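PDB 2CW2: superoxide dismutase 1 from Perkinsus marinus, which probably destroys superoxide radicals made in the cell, converting them to hydrogen peroxide and oxygen with an iron cofactor. Local coordinates for residues G122-A125 with E126-R130. Residues are numbered along the deposited sequence; the frame is centred on the assembly and turned at random.
Sequences GKIA and ELITR
Thr-129 donates two hydrogen bonds to the carbonyl oxygen of Ala-125. Its backbone N lies 3.0 Å from Ala-125 O, and its OG1 lies 3.2 Å from Ala-125 O. The two donors arrive from opposite faces of the carbonyl plane. OG1 stands anti to its own carbonyl carbon (chi1 -68°), which turns the hydroxyl back toward the preceding turn of helix. One residue earlier, Ile-128 N bonds Ile-124 O at 2.8 Å. Two residues earlier, Leu-127 N bonds Lys-123 O at 3.0 Å, in the i to i+4 pattern of an alpha-helix. The bond from Glu-126 N to Gly-122 O is weak.

Side chains pack along the same turns. CG2 of Ile-124 meets CD1 of Ile-128 at 4.3 Å. The aliphatic part of Lys-123 passes obliquely by Leu-127, with CG 4.0 Å from Leu-127 CD1. Lys-123 and Glu-126 run side by side, and CD of the lysine lies near Glu-126 OE1. Their charged ends, NZ and OE2, are 4.4 Å apart, too far for a salt bridge, though some attraction is likely.

Asn-218 accepts a hydrogen bond from Ile-124 N through OD1 and thus ties this part of the chain to helix 214-223. Ile-124 also packs on Trp-214 and Val-217 of that helix. Leu-127 and Ile-128 rest on Leu-164. In this C-terminal domain of the iron/manganese superoxide dismutase family, helix 122-132 thus packs against helix 214-223 and strand 164-170 of the antiparallel sheet, away from the iron site.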
loop_
_atom_site.group_PDB
_atom_site.type_symbol
_atom_site.label_atom_id
_atom_site.label_comp_id
_atom_site.label_asym_id
_atom_site.label_seq_id
_atom_site.Cartn_x
_atom_site.Cartn_y
_atom_site.Cartn_z
ATOM N N GLY A 122 5.061 33.608 5.387
ATOM C CA GLY A 122 6.397 33.519 5.953
ATOM C C GLY A 122 7.434 32.917 5.014
ATOM O O GLY A 122 7.302 32.969 3.797
ATOM N N LYS A 123 8.479 32.320 5.575
ATOM C CA LYS A 123 9.586 31.873 4.745
ATOM C C LYS A 123 9.256 30.777 3.707
ATOM O O LYS A 123 9.774 30.833 2.594
ATOM C CB LYS A 123 10.796 31.444 5.589
ATOM C CG LYS A 123 12.075 31.407 4.761
ATOM C CD LYS A 123 12.592 32.831 4.500
ATOM C CE LYS A 123 12.877 33.589 5.825
ATOM N NZ LYS A 123 12.135 34.901 6.033
ATOM N N ILE A 124 8.425 29.790 4.034
ATOM C CA ILE A 124 8.156 28.767 2.989
ATOM C C ILE A 124 7.445 29.396 1.821
ATOM O O ILE A 124 7.615 28.952 0.695
ATOM C CB ILE A 124 7.263 27.544 3.383
ATOM C CG1 ILE A 124 6.674 27.683 4.757
ATOM C CG2 ILE A 124 7.857 26.162 2.893
ATOM C CD1 ILE A 124 5.406 28.438 4.674
ATOM N N ALA A 125 6.587 30.381 2.082
ATOM C CA ALA A 125 5.856 31.000 0.983
ATOM C C ALA A 125 6.851 31.612 0.005
ATOM O O ALA A 125 6.734 31.473 -1.225
ATOM C CB ALA A 125 4.870 32.052 1.522
ATOM N N GLU A 126 7.858 32.278 0.561
ATOM C CA GLU A 126 8.914 32.897 -0.226
ATOM C C GLU A 126 9.685 31.845 -1.034
ATOM O O GLU A 126 9.948 32.038 -2.218
ATOM C CB GLU A 126 9.860 33.668 0.716
ATOM C CG GLU A 126 11.035 34.365 0.053
ATOM C CD GLU A 126 11.908 35.077 1.083
ATOM O OE1 GLU A 126 13.127 34.787 1.130
ATOM O OE2 GLU A 126 11.357 35.902 1.865
ATOM N N LEU A 127 10.034 30.736 -0.394
ATOM C CA LEU A 127 10.853 29.697 -1.036
ATOM C C LEU A 127 10.048 28.957 -2.083
ATOM O O LEU A 127 10.575 28.566 -3.138
ATOM C CB LEU A 127 11.407 28.723 0.011
ATOM C CG LEU A 127 12.431 29.359 0.973
ATOM C CD1 LEU A 127 12.754 28.431 2.134
ATOM C CD2 LEU A 127 13.711 29.764 0.251
ATOM N N ILE A 128 8.756 28.780 -1.811
ATOM C CA ILE A 128 7.878 28.141 -2.784
ATOM C C ILE A 128 7.818 28.985 -4.050
ATOM O O ILE A 128 7.950 28.465 -5.160
ATOM C CB ILE A 128 6.457 27.906 -2.190
ATOM C CG1 ILE A 128 6.483 26.704 -1.248
ATOM C CG2 ILE A 128 5.442 27.682 -3.297
ATOM C CD1 ILE A 128 5.211 26.503 -0.505
ATOM N N THR A 129 7.664 30.293 -3.877
ATOM C CA THR A 129 7.690 31.204 -5.014
ATOM C C THR A 129 9.019 31.121 -5.728
ATOM O O THR A 129 9.084 31.014 -6.968
ATOM C CB THR A 129 7.408 32.635 -4.554
ATOM O OG1 THR A 129 6.044 32.717 -4.104
ATOM C CG2 THR A 129 7.475 33.598 -5.741
ATOM N N ARG A 130 10.095 31.136 -4.947
ATOM C CA ARG A 130 11.418 31.093 -5.541
ATOM C C ARG A 130 11.612 29.864 -6.420
ATOM O O ARG A 130 12.129 29.964 -7.537
ATOM C CB ARG A 130 12.488 31.168 -4.461
ATOM C CG ARG A 130 13.889 31.360 -4.998
ATOM C CD ARG A 130 14.960 31.158 -3.968
ATOM N NE ARG A 130 15.042 29.748 -3.610
ATOM C CZ ARG A 130 15.745 29.277 -2.586
ATOM N NH1 ARG A 130 16.457 30.108 -1.821
ATOM N NH2 ARG A 130 15.751 27.966 -2.338
#